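Local coordinates for mannosylglycerate hydrolase MGH1-like glycoside hydrolase domain-containing protein (Thermus thermophilus HB8, PDB 4WVB) that probably hydrolyses the osmolyte mannosylglycerate to mannose and glycerate, and glucosylglycerate to glucose and glycerate, at residues S99-P104 against I156-E161; S162-S167 against R348-P353; E389-Y394 against W410-A415. All coordinates share one frame; numbering follows the deposited sequence.

Interaction 1: residues S99-P104 against I156-E161; sequences SGITQP and IVHPWE. With GLC (alpha-D-glucopyranose), chain F.
E161 reaches over to the backbone of T102: its OE1 accepts from T102 N at 3.0 Å, nearly straight at 172°, using the lone pair that faces away from the other carboxylate oxygen. Its CG passes 3.3 Å from T102 O. I101 comes in beside it. With chi1 at 59° its CG1 sits between the backbone N and the carbonyl carbon, and CD1 lands 3.9 Å from W160 CB, at the edge of the indole. P104 CD touches E161 O at 3.3 Å.

Behind this shell, E161 OE2 takes V157 N (2.9 Å) nearly along its C-O axis, and R146 of helix 121-146 makes a salt bridge to OE1. H158 ND1 accepts W160 N in its ring plane while NE2 bonds Y207 O, so the imidazole is held at both nitrogens. Q103, a probable substrate-binding residue, donates from NE2 to GLC O4 at 2.9 Å and to a water that also bonds W160 O, while OE1 takes W34 N; its amide is thus fixed in the sugar pocket.

One buried carboxylate therefore ties two loops together, its charge probably balanced by R146, whereas T102 O, buried here, finds only a CA-H...O contact from E161.

Interaction 2: residues S162-S167 against R348-P353; sequences SGMDNS and RYWRGP. With GLC (alpha-D-glucopyranose), chain F.
M164 to S167 form a type I turn and R348 to R351 a type II' turn, and their CA atoms come nearest at S167 and W350, 5.0 Å apart. N166 clasps the second turn: its CG lies between the backbone N and the carbonyl carbon (chi1 73°), which turns the amide that way. Its OD1 accepts W350 N at 3.0 Å, in the carbonyl plane on a lone pair, while ND2 makes a weak bond to R348 O. N166 O in turn takes R351 NH1 at 3.0 Å, the donor tilted 30° from the carbonyl plane.

M164 lies across the indole of W350: its CA sits over the five-membered ring, 3.4 Å from the centroid, its CG meets CE3 at 3.6 Å, and SD makes an oblique Met-aromatic contact. At the indole edge W350 NE1 donates to GLC O2 (2.9 Å, 167°). G163 O accepts GLC O3 at 2.6 Å, and D165 OD2, of the probable proton donor, accepts GLC O1 at 2.8 Å. G163, Y349 and W350 probably bind substrate, and the two segments together wall the sugar pocket. With a leucine at W350, GLC O2 would probably lose its indole donor and M164 the flat surface it rests on.

Around the pair, W350 stacks with W355 and touches V358 of helix 356-368, which M164 also meets. R351 is held by salt bridges to E345 and to D171 on helix 171-175.

Interaction 3: residues E389-Y394 against W410-A415; sequences EGFREY and WSAALA. With GLC (alpha-D-glucopyranose), chain F.
F391 is where the chain leaving helix 372-389 meets helix 409-418. CB heads for the helix, and CG, anti to the carbonyl carbon (chi1 -56°), lays one ring face under A412 CB, 4.2 Å from the centroid and 19° off the normal, a CH-pi contact. One helical turn on, A415 CB touches F391 CE1 at 3.7 Å. L4, A8 and V11 of helix 4-14 and M386 of helix 372-389 also pack on this phenylalanine.

At R392, CB leaves the backbone on the side away from the helix; the guanidinium bonds to the carbonyls of G404 and G405. Its own carbonyl turns to the helix: S411 OG donates to R392 O at 2.8 Å, coming in tilted 35° from the carbonyl plane.

At E393, which with Y394 forms a classic beta bulge opposite R403, the chain turns a corner. E393 O accepts from a water at 2.6 Å; that water also accepts from W410 NE1 (2.9 Å) and donates to S411 OG (3.1 Å). The extended side chain of E393, the probable proton acceptor, brings OE2 to 3.9 Å from GLC C1, while W410 CH2 lies 3.5 Å from GLC O3, at the ring edge.

The hydroxyl of S411 thus both gives and receives, and with the shared water it ties the backbone around E393 to the helix that presents W410 to the sugar.

How the interactions relate
All three contacts meet round one glucose, in the central pocket expected of an (alpha/alpha)6 glycosidase of family 63. Segment 156-161 of interaction 1 runs straight into 162-167 of interaction 2, and the contacts touch, P104 CG lying 3.2 Å from S162 O and W160 CD1 3.7 Å from D165 CB. Interaction 3 also touches interaction 2, Y349 CE1 lying 3.5 Å from E393 OE2; it stays about 6 Å, nearest atoms, from interaction 1. Interaction 1 supplies a grip on O4, while interactions 2 and 3 bring the two probable catalytic acids, with D165 CG and E393 CD 8.6 Å apart. That spacing is consistent with the inverting mechanism of the family.

Interaction 1: residues S99-P104 against I156-E161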
# COMPACT_ATOMS: atom_id res chain seq x y z
N SER A 99 -15.64 32.60 9.46
CA SER A 99 -14.26 32.89 9.10
C SER A 99 -14.04 32.54 7.63
O SER A 99 -14.90 31.91 6.99
CB SER A 99 -13.30 32.11 10.00
OG SER A 99 -13.37 30.74 9.69
N GLY A 100 -12.89 32.93 7.09
CA GLY A 100 -12.57 32.66 5.69
C GLY A 100 -11.44 31.65 5.50
O GLY A 100 -10.88 31.52 4.40
N ILE A 101 -11.11 30.95 6.59
CA ILE A 101 -10.12 29.87 6.59
C ILE A 101 -10.74 28.60 7.17
O ILE A 101 -11.84 28.65 7.70
CB ILE A 101 -8.85 30.26 7.39
CG1 ILE A 101 -9.19 30.58 8.85
CG2 ILE A 101 -8.09 31.37 6.67
CD1 ILE A 101 -7.97 30.71 9.74
N THR A 102 -10.06 27.46 7.01
CA THR A 102 -10.62 26.15 7.39
C THR A 102 -9.83 25.54 8.56
O THR A 102 -9.02 26.23 9.18
CB THR A 102 -10.74 25.20 6.19
OG1 THR A 102 -11.56 24.09 6.53
CG2 THR A 102 -9.38 24.73 5.70
N GLN A 103 -10.08 24.26 8.86
CA GLN A 103 -9.42 23.60 10.00
C GLN A 103 -9.36 22.09 9.68
O GLN A 103 -9.95 21.64 8.68
CB GLN A 103 -10.22 23.84 11.28
CG GLN A 103 -9.45 24.54 12.37
CD GLN A 103 -10.20 24.67 13.70
OE1 GLN A 103 -11.38 24.28 13.87
NE2 GLN A 103 -9.52 25.25 14.61
N PRO A 104 -8.65 21.30 10.50
CA PRO A 104 -8.44 19.90 10.11
C PRO A 104 -9.76 19.14 9.90
O PRO A 104 -10.65 19.19 10.76
CB PRO A 104 -7.60 19.37 11.27
CG PRO A 104 -6.81 20.57 11.71
CD PRO A 104 -7.82 21.67 11.66
N ILE A 156 -2.04 24.45 3.77
CA ILE A 156 -2.67 25.44 4.61
C ILE A 156 -1.96 26.76 4.27
O ILE A 156 -0.74 26.79 4.05
CB ILE A 156 -2.57 25.11 6.11
CG1 ILE A 156 -1.12 24.85 6.56
CG2 ILE A 156 -3.50 23.94 6.47
CD1 ILE A 156 -0.93 24.93 8.06
N VAL A 157 -2.76 27.83 4.25
CA VAL A 157 -2.28 29.20 3.95
C VAL A 157 -2.24 30.08 5.19
O VAL A 157 -1.79 31.24 5.13
CB VAL A 157 -3.11 29.85 2.79
CG1 VAL A 157 -2.90 29.07 1.52
CG2 VAL A 157 -4.60 29.94 3.13
N HIS A 158 -2.62 29.51 6.35
CA HIS A 158 -2.58 30.21 7.61
C HIS A 158 -2.26 29.17 8.69
O HIS A 158 -2.85 28.10 8.64
CB HIS A 158 -3.93 30.87 7.90
CG HIS A 158 -3.86 32.00 8.87
ND1 HIS A 158 -3.58 31.81 10.21
CD2 HIS A 158 -4.01 33.33 8.69
CE1 HIS A 158 -3.55 32.99 10.81
NE2 HIS A 158 -3.80 33.92 9.92
N PRO A 159 -1.33 29.46 9.62
CA PRO A 159 -1.04 28.51 10.72
C PRO A 159 -2.26 28.05 11.52
O PRO A 159 -2.31 26.91 12.02
CB PRO A 159 -0.03 29.28 11.61
CG PRO A 159 -0.12 30.71 11.18
CD PRO A 159 -0.51 30.68 9.74
N TRP A 160 -3.26 28.92 11.68
CA TRP A 160 -4.48 28.56 12.40
C TRP A 160 -5.19 27.39 11.75
O TRP A 160 -5.95 26.66 12.41
CB TRP A 160 -5.44 29.74 12.49
CG TRP A 160 -4.93 30.87 13.31
CD1 TRP A 160 -3.85 30.86 14.14
CD2 TRP A 160 -5.51 32.17 13.40
NE1 TRP A 160 -3.71 32.09 14.74
CE2 TRP A 160 -4.71 32.91 14.31
CE3 TRP A 160 -6.61 32.80 12.80
CZ2 TRP A 160 -4.99 34.25 14.63
CZ3 TRP A 160 -6.88 34.13 13.12
CH2 TRP A 160 -6.07 34.84 14.02
N GLU A 161 -5.00 27.21 10.46
CA GLU A 161 -5.69 26.14 9.75
C GLU A 161 -5.21 24.75 10.17
O GLU A 161 -5.95 23.79 9.98
CB GLU A 161 -5.56 26.28 8.24
CG GLU A 161 -6.31 27.49 7.70
CD GLU A 161 -6.37 27.48 6.19
OE1 GLU A 161 -7.47 27.66 5.61
OE2 GLU A 161 -5.31 27.27 5.58
C1 GLC F . -7.44 27.16 19.66
C2 GLC F . -6.88 25.75 19.37
C3 GLC F . -7.63 25.16 18.17
C4 GLC F . -9.13 25.08 18.51
C5 GLC F . -9.63 26.48 18.92
C6 GLC F . -11.05 26.45 19.48
O1 GLC F . -7.20 28.03 18.52
O2 GLC F . -5.47 25.78 19.12
O3 GLC F . -7.12 23.87 17.89
O4 GLC F . -9.84 24.48 17.39
O5 GLC F . -8.84 27.10 19.95
O6 GLC F . -11.03 25.82 20.75
O HOH W 1 -6.94 26.80 14.87

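Interaction 2: residues S162-S167 against R348-P353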
# COMPACT_ATOMS: atom_id res chain seq x y z
N SER A 162 -4.01 24.67 10.75
CA SER A 162 -3.50 23.39 11.25
C SER A 162 -4.23 22.95 12.52
O SER A 162 -4.13 21.78 12.93
CB SER A 162 -2.03 23.49 11.61
OG SER A 162 -1.84 24.42 12.65
N GLY A 163 -4.95 23.88 13.14
CA GLY A 163 -5.48 23.64 14.45
C GLY A 163 -4.42 23.75 15.53
O GLY A 163 -4.77 23.65 16.69
N MET A 164 -3.15 23.94 15.15
CA MET A 164 -2.01 23.90 16.08
C MET A 164 -1.29 25.24 15.95
O MET A 164 -0.17 25.34 15.44
CB MET A 164 -1.11 22.72 15.77
CG MET A 164 -1.88 21.40 15.84
SD MET A 164 -0.84 19.98 15.57
CE MET A 164 -2.02 18.63 15.49
N ASP A 165 -2.00 26.27 16.42
CA ASP A 165 -1.80 27.66 15.97
C ASP A 165 -0.34 28.08 16.03
O ASP A 165 0.17 28.66 15.08
CB ASP A 165 -2.62 28.65 16.82
CG ASP A 165 -4.10 28.33 16.88
OD1 ASP A 165 -4.56 27.26 16.39
OD2 ASP A 165 -4.83 29.17 17.43
N ASN A 166 0.30 27.86 17.18
CA ASN A 166 1.68 28.27 17.42
C ASN A 166 2.66 27.12 17.44
O ASN A 166 3.71 27.18 18.10
CB ASN A 166 1.79 29.11 18.71
CG ASN A 166 1.63 28.27 19.96
OD1 ASN A 166 1.09 27.16 19.93
ND2 ASN A 166 2.08 28.82 21.09
N SER A 167 2.37 26.05 16.69
CA SER A 167 3.34 24.95 16.57
C SER A 167 4.71 25.51 16.18
O SER A 167 4.79 26.36 15.28
CB SER A 167 2.91 23.93 15.52
OG SER A 167 3.89 22.90 15.39
N ARG A 348 3.22 26.13 26.98
CA ARG A 348 2.81 27.13 25.97
C ARG A 348 2.01 26.61 24.75
O ARG A 348 2.51 26.61 23.63
CB ARG A 348 4.04 27.90 25.53
CG ARG A 348 3.73 29.27 24.94
CD ARG A 348 5.01 30.06 24.66
NE ARG A 348 4.96 30.69 23.34
CZ ARG A 348 6.02 31.06 22.62
NH1 ARG A 348 7.27 30.88 23.06
NH2 ARG A 348 5.84 31.61 21.42
N TYR A 349 0.76 26.20 24.97
CA TYR A 349 -0.17 25.91 23.87
C TYR A 349 0.33 24.69 23.04
O TYR A 349 0.38 23.58 23.58
CB TYR A 349 -0.34 27.23 23.08
CG TYR A 349 -1.61 27.47 22.34
CD1 TYR A 349 -2.84 26.94 22.75
CD2 TYR A 349 -1.59 28.33 21.23
CE1 TYR A 349 -3.98 27.20 22.01
CE2 TYR A 349 -2.73 28.60 20.52
CZ TYR A 349 -3.91 28.04 20.90
OH TYR A 349 -5.02 28.35 20.15
N TRP A 350 0.74 24.87 21.77
CA TRP A 350 1.21 23.75 20.94
C TRP A 350 2.75 23.62 20.90
O TRP A 350 3.31 22.98 20.01
CB TRP A 350 0.65 23.88 19.51
CG TRP A 350 -0.83 23.73 19.46
CD1 TRP A 350 -1.76 24.73 19.51
CD2 TRP A 350 -1.56 22.51 19.39
NE1 TRP A 350 -3.02 24.20 19.47
CE2 TRP A 350 -2.92 22.84 19.37
CE3 TRP A 350 -1.19 21.16 19.32
CZ2 TRP A 350 -3.92 21.87 19.28
CZ3 TRP A 350 -2.18 20.20 19.23
CH2 TRP A 350 -3.53 20.55 19.21
N ARG A 351 3.43 24.18 21.89
CA ARG A 351 4.88 24.18 21.90
C ARG A 351 5.46 23.24 22.97
O ARG A 351 6.52 23.50 23.50
CB ARG A 351 5.39 25.61 22.09
CG ARG A 351 4.92 26.55 20.97
CD ARG A 351 5.48 27.95 21.10
NE ARG A 351 6.86 28.05 20.67
CZ ARG A 351 7.27 28.27 19.43
NH1 ARG A 351 6.38 28.39 18.44
NH2 ARG A 351 8.57 28.36 19.17
N GLY A 352 4.77 22.14 23.27
CA GLY A 352 5.22 21.23 24.35
C GLY A 352 4.08 20.53 25.07
O GLY A 352 4.15 19.34 25.28
N PRO A 353 3.02 21.26 25.44
CA PRO A 353 1.94 20.65 26.21
C PRO A 353 1.21 19.47 25.57
O PRO A 353 1.22 19.32 24.34
CB PRO A 353 0.97 21.81 26.43
CG PRO A 353 1.86 22.99 26.48
CD PRO A 353 2.92 22.73 25.45
C1 GLC F . -7.44 27.16 19.66
C2 GLC F . -6.88 25.75 19.37
C3 GLC F . -7.63 25.16 18.17
C4 GLC F . -9.13 25.08 18.51
C5 GLC F . -9.63 26.48 18.92
C6 GLC F . -11.05 26.45 19.48
O1 GLC F . -7.20 28.03 18.52
O2 GLC F . -5.47 25.78 19.12
O3 GLC F . -7.12 23.87 17.89
O4 GLC F . -9.84 24.48 17.39
O5 GLC F . -8.84 27.10 19.95
O6 GLC F . -11.03 25.82 20.75
O HOH W 2 3.22 31.28 21.06
O HOH W 3 3.22 21.60 17.63

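Interaction 3: residues E389-Y394 against W410-A415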
# COMPACT_ATOMS: atom_id res chain seq x y z
N GLU A 389 -7.10 17.21 37.01
CA GLU A 389 -7.17 18.64 36.71
C GLU A 389 -8.50 19.10 36.14
O GLU A 389 -8.73 20.31 35.99
CB GLU A 389 -6.11 18.99 35.67
CG GLU A 389 -4.69 18.59 36.02
CD GLU A 389 -4.13 19.44 37.13
OE1 GLU A 389 -4.23 20.69 37.03
OE2 GLU A 389 -3.61 18.84 38.08
N GLY A 390 -9.39 18.15 35.84
CA GLY A 390 -10.62 18.48 35.14
C GLY A 390 -10.34 18.71 33.65
O GLY A 390 -9.27 18.37 33.14
N PHE A 391 -11.32 19.30 32.98
CA PHE A 391 -11.32 19.35 31.52
C PHE A 391 -10.73 20.66 31.05
O PHE A 391 -11.39 21.69 31.03
CB PHE A 391 -12.74 19.10 30.99
CG PHE A 391 -13.31 17.82 31.49
CD1 PHE A 391 -12.81 16.61 31.05
CD2 PHE A 391 -14.27 17.80 32.49
CE1 PHE A 391 -13.29 15.41 31.54
CE2 PHE A 391 -14.77 16.61 32.99
CZ PHE A 391 -14.29 15.41 32.51
N ARG A 392 -9.45 20.60 30.67
CA ARG A 392 -8.70 21.77 30.28
C ARG A 392 -8.22 21.62 28.85
O ARG A 392 -8.18 20.52 28.28
CB ARG A 392 -7.48 21.96 31.18
CG ARG A 392 -7.77 22.12 32.67
CD ARG A 392 -8.62 23.34 32.98
NE ARG A 392 -7.96 24.58 32.58
CZ ARG A 392 -7.14 25.30 33.35
NH1 ARG A 392 -6.83 24.89 34.57
NH2 ARG A 392 -6.62 26.44 32.89
N GLU A 393 -7.78 22.73 28.28
CA GLU A 393 -7.33 22.76 26.89
C GLU A 393 -6.04 21.97 26.65
O GLU A 393 -5.92 21.21 25.69
CB GLU A 393 -7.14 24.20 26.47
CG GLU A 393 -7.02 24.41 24.98
CD GLU A 393 -7.16 25.86 24.57
OE1 GLU A 393 -7.44 26.70 25.45
OE2 GLU A 393 -7.00 26.16 23.37
N TYR A 394 -5.06 22.17 27.52
CA TYR A 394 -3.80 21.44 27.36
C TYR A 394 -3.16 21.30 28.73
O TYR A 394 -3.63 21.90 29.70
CB TYR A 394 -2.87 22.11 26.33
CG TYR A 394 -2.60 23.57 26.59
CD1 TYR A 394 -3.47 24.56 26.12
CD2 TYR A 394 -1.48 23.97 27.31
CE1 TYR A 394 -3.22 25.91 26.36
CE2 TYR A 394 -1.23 25.31 27.55
CZ TYR A 394 -2.11 26.27 27.08
OH TYR A 394 -1.84 27.60 27.34
N TRP A 410 -13.70 19.57 23.98
CA TRP A 410 -13.25 18.32 23.34
C TRP A 410 -12.56 17.39 24.33
O TRP A 410 -12.53 16.18 24.12
CB TRP A 410 -12.43 18.51 22.04
CG TRP A 410 -10.96 18.92 22.11
CD1 TRP A 410 -9.99 18.55 23.03
CD2 TRP A 410 -10.30 19.72 21.15
NE1 TRP A 410 -8.78 19.09 22.68
CE2 TRP A 410 -8.95 19.82 21.52
CE3 TRP A 410 -10.73 20.37 19.98
CZ2 TRP A 410 -8.03 20.56 20.80
CZ3 TRP A 410 -9.82 21.08 19.26
CH2 TRP A 410 -8.48 21.18 19.66
N SER A 411 -12.04 17.95 25.42
CA SER A 411 -11.45 17.12 26.47
C SER A 411 -12.56 16.32 27.13
O SER A 411 -12.46 15.10 27.27
CB SER A 411 -10.71 17.98 27.47
OG SER A 411 -9.64 18.65 26.86
N ALA A 412 -13.63 17.02 27.51
CA ALA A 412 -14.79 16.39 28.11
C ALA A 412 -15.39 15.35 27.14
O ALA A 412 -15.69 14.21 27.51
CB ALA A 412 -15.82 17.45 28.45
N ALA A 413 -15.52 15.76 25.88
CA ALA A 413 -16.13 14.87 24.90
C ALA A 413 -15.32 13.62 24.68
O ALA A 413 -15.88 12.52 24.56
CB ALA A 413 -16.35 15.58 23.57
N LEU A 414 -14.00 13.75 24.60
CA LEU A 414 -13.17 12.57 24.39
C LEU A 414 -13.01 11.73 25.65
O LEU A 414 -12.82 10.53 25.55
CB LEU A 414 -11.82 12.93 23.78
CG LEU A 414 -11.99 13.43 22.34
CD1 LEU A 414 -10.67 14.00 21.87
CD2 LEU A 414 -12.52 12.34 21.41
N ALA A 415 -13.08 12.35 26.84
CA ALA A 415 -13.22 11.54 28.07
C ALA A 415 -14.43 10.61 27.97
O ALA A 415 -14.34 9.41 28.27
CB ALA A 415 -13.36 12.43 29.28
C1 GLC F . -7.44 27.16 19.66
C2 GLC F . -6.88 25.75 19.37
C3 GLC F . -7.63 25.16 18.17
C4 GLC F . -9.13 25.08 18.51
C5 GLC F . -9.63 26.48 18.92
C6 GLC F . -11.05 26.45 19.48
O1 GLC F . -7.20 28.03 18.52
O2 GLC F . -5.47 25.78 19.12
O3 GLC F . -7.12 23.87 17.89
O4 GLC F . -9.84 24.48 17.39
O5 GLC F . -8.84 27.10 19.95
O6 GLC F . -11.03 25.82 20.75
O HOH W 4 -7.16 18.97 25.11